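Local coordinates for protein alpha-1,3-glucanase (Bacillus circulans, PDB 5ZRU) that probably hydrolyses alpha-1,3-glucan, this chain being the catalytic unit of a larger, metal-binding enzyme of glycoside hydrolase family 87, at residues Gly353-Val365 and Val380-Asn394. Numbering follows the deposited sequence.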
loop_
_atom_site.group_PDB
_atom_site.type_symbol
_atom_site.label_atom_id
_atom_site.label_comp_id
_atom_site.label_asym_id
_atom_site.label_seq_id
_atom_site.Cartn_x
_atom_site.Cartn_y
_atom_site.Cartn_z
ATOM N N GLY A 353 3.328 -3.363 -0.626
ATOM C CA GLY A 353 2.316 -3.202 -1.655
ATOM C C GLY A 353 2.767 -3.785 -2.987
ATOM O O GLY A 353 2.115 -4.674 -3.540
ATOM N N VAL A 354 3.893 -3.300 -3.507
ATOM C CA VAL A 354 4.489 -3.800 -4.745
ATOM C C VAL A 354 5.994 -3.848 -4.543
ATOM O O VAL A 354 6.593 -2.859 -4.106
ATOM C CB VAL A 354 4.184 -2.914 -5.971
ATOM C CG1 VAL A 354 4.897 -3.482 -7.239
ATOM C CG2 VAL A 354 2.687 -2.778 -6.212
ATOM N N ASN A 355 6.611 -4.977 -4.877
ATOM C CA ASN A 355 8.065 -5.045 -4.929
ATOM C C ASN A 355 8.499 -5.502 -6.316
ATOM O O ASN A 355 8.104 -6.580 -6.773
ATOM C CB ASN A 355 8.614 -5.972 -3.842
ATOM C CG ASN A 355 10.101 -5.758 -3.599
ATOM O OD1 ASN A 355 10.910 -5.773 -4.531
ATOM N ND2 ASN A 355 10.463 -5.532 -2.343
ATOM N N PHE A 356 9.294 -4.666 -6.982
ATOM C CA PHE A 356 9.977 -5.004 -8.236
ATOM C C PHE A 356 11.334 -5.605 -7.879
ATOM O O PHE A 356 12.285 -4.874 -7.601
ATOM C CB PHE A 356 10.162 -3.756 -9.095
ATOM C CG PHE A 356 8.892 -3.237 -9.731
ATOM C CD1 PHE A 356 7.765 -4.041 -9.846
ATOM C CD2 PHE A 356 8.838 -1.933 -10.230
ATOM C CE1 PHE A 356 6.593 -3.550 -10.451
ATOM C CE2 PHE A 356 7.679 -1.444 -10.842
ATOM C CZ PHE A 356 6.555 -2.262 -10.954
ATOM N N ALA A 357 11.444 -6.932 -7.899
ATOM C CA ALA A 357 12.646 -7.609 -7.414
ATOM C C ALA A 357 13.301 -8.407 -8.540
ATOM O O ALA A 357 12.795 -8.474 -9.662
ATOM C CB ALA A 357 12.312 -8.520 -6.228
ATOM N N GLN A 358 14.454 -9.006 -8.232
ATOM C CA GLN A 358 15.071 -9.994 -9.132
ATOM C C GLN A 358 15.291 -9.441 -10.539
ATOM O O GLN A 358 15.050 -10.129 -11.538
ATOM C CB GLN A 358 14.221 -11.268 -9.191
ATOM C CG GLN A 358 14.376 -12.156 -7.974
ATOM C CD GLN A 358 15.776 -12.712 -7.891
ATOM O OE1 GLN A 358 16.646 -12.145 -7.225
ATOM N NE2 GLN A 358 16.011 -13.822 -8.585
ATOM N N GLY A 359 15.734 -8.191 -10.623
ATOM C CA GLY A 359 16.072 -7.599 -11.896
ATOM C C GLY A 359 14.914 -7.061 -12.704
ATOM O O GLY A 359 15.118 -6.681 -13.861
ATOM N N THR A 360 13.706 -7.051 -12.149
ATOM C CA THR A 360 12.593 -6.347 -12.774
ATOM C C THR A 360 13.048 -4.960 -13.201
ATOM O O THR A 360 13.627 -4.215 -12.402
ATOM C CB THR A 360 11.429 -6.231 -11.784
ATOM O OG1 THR A 360 10.998 -7.540 -11.383
ATOM C CG2 THR A 360 10.276 -5.470 -12.418
ATOM N N SER A 361 12.787 -4.613 -14.463
ATOM C CA SER A 361 13.340 -3.407 -15.069
ATOM C C SER A 361 12.294 -2.703 -15.923
ATOM O O SER A 361 11.311 -3.303 -16.371
ATOM C CB SER A 361 14.571 -3.725 -15.939
ATOM O OG SER A 361 15.633 -4.229 -15.145
ATOM N N ASN A 362 12.525 -1.401 -16.128
ATOM C CA ASN A 362 11.716 -0.585 -17.028
ATOM C C ASN A 362 10.233 -0.706 -16.721
ATOM O O ASN A 362 9.395 -0.611 -17.617
ATOM C CB ASN A 362 11.993 -0.955 -18.485
ATOM C CG ASN A 362 13.414 -0.674 -18.874
ATOM O OD1 ASN A 362 13.869 0.463 -18.780
ATOM N ND2 ASN A 362 14.137 -1.709 -19.290
ATOM N N SER A 363 9.902 -0.903 -15.448
ATOM C CA SER A 363 8.546 -1.206 -15.029
ATOM C C SER A 363 8.017 -0.079 -14.150
ATOM O O SER A 363 8.781 0.736 -13.624
ATOM C CB SER A 363 8.500 -2.549 -14.290
ATOM O OG SER A 363 8.885 -3.611 -15.153
ATOM N N THR A 364 6.693 -0.040 -14.000
ATOM C CA THR A 364 6.030 1.151 -13.485
ATOM C C THR A 364 4.852 0.776 -12.590
ATOM O O THR A 364 4.105 -0.158 -12.897
ATOM C CB THR A 364 5.534 2.034 -14.647
ATOM O OG1 THR A 364 6.638 2.389 -15.500
ATOM C CG2 THR A 364 4.866 3.306 -14.120
ATOM N N VAL A 365 4.681 1.512 -11.492
ATOM C CA VAL A 365 3.403 1.580 -10.782
ATOM C C VAL A 365 2.917 3.018 -10.888
ATOM O O VAL A 365 3.650 3.949 -10.527
ATOM C CB VAL A 365 3.513 1.161 -9.306
ATOM C CG1 VAL A 365 2.144 1.260 -8.639
ATOM C CG2 VAL A 365 4.082 -0.250 -9.167
ATOM N N VAL A 380 11.743 -1.190 -4.921
ATOM C CA VAL A 380 12.621 -1.884 -5.861
ATOM C C VAL A 380 13.733 -2.546 -5.051
ATOM O O VAL A 380 14.652 -1.872 -4.573
ATOM C CB VAL A 380 13.215 -0.943 -6.919
ATOM C CG1 VAL A 380 14.161 -1.734 -7.847
ATOM C CG2 VAL A 380 12.120 -0.288 -7.710
ATOM N N TRP A 381 13.667 -3.858 -4.902
ATOM C CA TRP A 381 14.747 -4.616 -4.265
ATOM C C TRP A 381 15.522 -5.318 -5.378
ATOM O O TRP A 381 15.069 -6.327 -5.926
ATOM C CB TRP A 381 14.190 -5.602 -3.243
ATOM C CG TRP A 381 15.239 -6.516 -2.655
ATOM C CD1 TRP A 381 16.586 -6.316 -2.641
ATOM C CD2 TRP A 381 15.013 -7.776 -2.022
ATOM N NE1 TRP A 381 17.220 -7.375 -2.036
ATOM C CE2 TRP A 381 16.275 -8.287 -1.642
ATOM C CE3 TRP A 381 13.868 -8.521 -1.732
ATOM C CZ2 TRP A 381 16.423 -9.511 -0.996
ATOM C CZ3 TRP A 381 14.015 -9.737 -1.080
ATOM C CH2 TRP A 381 15.284 -10.219 -0.719
ATOM N N THR A 382 16.704 -4.795 -5.705
ATOM C CA THR A 382 17.519 -5.362 -6.781
ATOM C C THR A 382 18.323 -6.555 -6.251
ATOM O O THR A 382 19.550 -6.528 -6.125
ATOM C CB THR A 382 18.416 -4.292 -7.393
ATOM O OG1 THR A 382 19.084 -3.582 -6.350
ATOM C CG2 THR A 382 17.585 -3.291 -8.213
ATOM N N SER A 383 17.587 -7.625 -5.943
ATOM C CA SER A 383 18.176 -8.895 -5.546
ATOM C C SER A 383 18.813 -9.590 -6.749
ATOM O O SER A 383 18.550 -9.254 -7.906
ATOM C CB SER A 383 17.116 -9.799 -4.917
ATOM O OG SER A 383 16.036 -10.020 -5.814
ATOM N N ASN A 384 19.666 -10.582 -6.460
ATOM C CA ASN A 384 20.426 -11.251 -7.516
ATOM C C ASN A 384 20.430 -12.769 -7.343
ATOM O O ASN A 384 21.412 -13.437 -7.696
ATOM C CB ASN A 384 21.865 -10.724 -7.584
ATOM C CG ASN A 384 22.711 -11.125 -6.377
ATOM O OD1 ASN A 384 22.196 -11.435 -5.310
ATOM N ND2 ASN A 384 24.028 -11.121 -6.556
ATOM N N VAL A 385 19.335 -13.329 -6.823
ATOM C CA VAL A 385 19.240 -14.774 -6.668
ATOM C C VAL A 385 19.259 -15.427 -8.041
ATOM O O VAL A 385 18.630 -14.946 -8.993
ATOM C CB VAL A 385 17.970 -15.157 -5.891
ATOM C CG1 VAL A 385 17.917 -16.662 -5.655
ATOM C CG2 VAL A 385 17.883 -14.380 -4.571
ATOM N N ASN A 386 20.016 -16.518 -8.159
ATOM C CA ASN A 386 20.103 -17.277 -9.406
ATOM C C ASN A 386 20.641 -16.435 -10.557
ATOM O O ASN A 386 20.332 -16.694 -11.719
ATOM C CB ASN A 386 18.747 -17.887 -9.782
ATOM C CG ASN A 386 18.244 -18.856 -8.742
ATOM O OD1 ASN A 386 19.031 -19.534 -8.082
ATOM N ND2 ASN A 386 16.928 -18.921 -8.577
ATOM N N GLY A 387 21.454 -15.425 -10.260
ATOM C CA GLY A 387 22.061 -14.656 -11.326
ATOM C C GLY A 387 21.162 -13.630 -11.977
ATOM O O GLY A 387 21.388 -13.268 -13.137
ATOM N N ALA A 388 20.141 -13.156 -11.279
ATOM C CA ALA A 388 19.313 -12.092 -11.823
ATOM C C ALA A 388 20.169 -10.852 -12.072
ATOM O O ALA A 388 21.072 -10.555 -11.280
ATOM C CB ALA A 388 18.173 -11.755 -10.860
ATOM N N PRO A 389 19.913 -10.108 -13.145
ATOM C CA PRO A 389 20.636 -8.853 -13.368
ATOM C C PRO A 389 20.127 -7.772 -12.432
ATOM O O PRO A 389 19.081 -7.904 -11.795
ATOM C CB PRO A 389 20.299 -8.520 -14.821
ATOM C CG PRO A 389 18.886 -9.008 -14.947
ATOM C CD PRO A 389 18.871 -10.314 -14.169
ATOM N N ALA A 390 20.868 -6.673 -12.374
ATOM C CA ALA A 390 20.424 -5.532 -11.582
ATOM C C ALA A 390 19.177 -4.901 -12.191
ATOM O O ALA A 390 19.140 -4.606 -13.391
ATOM C CB ALA A 390 21.541 -4.497 -11.476
ATOM N N GLY A 391 18.157 -4.683 -11.360
ATOM C CA GLY A 391 16.973 -3.980 -11.830
ATOM C C GLY A 391 17.287 -2.518 -12.108
ATOM O O GLY A 391 17.970 -1.849 -11.328
ATOM N N VAL A 392 16.784 -2.020 -13.246
ATOM C CA VAL A 392 17.044 -0.649 -13.679
ATOM C C VAL A 392 15.771 0.022 -14.191
ATOM O O VAL A 392 14.833 -0.637 -14.645
ATOM C CB VAL A 392 18.130 -0.575 -14.781
ATOM C CG1 VAL A 392 19.463 -1.119 -14.273
ATOM C CG2 VAL A 392 17.675 -1.311 -16.045
ATOM N N ASN A 393 15.755 1.357 -14.096
ATOM C CA ASN A 393 14.772 2.216 -14.767
ATOM C C ASN A 393 13.329 1.899 -14.372
ATOM O O ASN A 393 12.433 1.889 -15.215
ATOM C CB ASN A 393 14.928 2.135 -16.289
ATOM C CG ASN A 393 16.350 2.367 -16.741
ATOM O OD1 ASN A 393 17.122 3.046 -16.060
ATOM N ND2 ASN A 393 16.713 1.798 -17.899
ATOM N N ASN A 394 13.079 1.664 -13.087
ATOM C CA ASN A 394 11.705 1.485 -12.635
ATOM C C ASN A 394 11.120 2.820 -12.177
ATOM O O ASN A 394 11.844 3.729 -11.768
ATOM C CB ASN A 394 11.634 0.446 -11.514
ATOM C CG ASN A 394 12.024 -0.943 -11.998
ATOM O OD1 ASN A 394 11.596 -1.375 -13.068
ATOM N ND2 ASN A 394 12.847 -1.638 -11.223
HETATM O O HOH W 1 18.165 -5.422 -15.911
HETATM O O HOH W 2 9.832 2.726 -15.762
#
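Q358 and N394 carry most of the side-chain hydrogen bonding between 353-365 and 380-394, each gripping the backbone of the opposite segment with its amide. The chain of Q358, bent at chi2 (-66°), swings its carboxamide over to S383 and V385. Its OE1 takes two donors in the carbonyl plane, one on each lone pair: S383 OG at 2.6 Å and V385 N at 3.0 Å. Its NE2 gives a nearly straight bond to V385 O (2.9 Å, 167°), and A388 N reaches that same oxygen from the opposite face of its carbonyl. A further bond from NE2 to D327 O helps fix the rotation of the amide.

N394 works in the other direction. With CG beside its own backbone N (chi1 -65°), it sends ND2 to T360 O at 2.9 Å, above the carbonyl plane, while OD1 receives S363 N at 3.0 Å. Between these two bonds the backbones meet directly, N362 N bonding to V392 O at 2.8 Å. S361 OG accepts V392 N and donates to G359 O, and a water joins it to A390 O. At the exposed end, N362 and N393 lie side by side, linked by a bond from N393 ND2 to N362 OD1; N362 ND2 turns to N337.

Van der Waals packing is sparser: the F356 ring rests obliquely against the amide of N394 and meets F396, and in the apolar pair V380 CG2 lies 4.2 Å from F356 CB. Separately, the backbones come close where G359 CA meets P389 O, at the type I' turn from A357 to T360.

Strands 354-357 and 378-381 run parallel, and the loops leaving them stack one above the other, as in successive coils of the right-handed parallel beta-helix of pectate lyase-like domains.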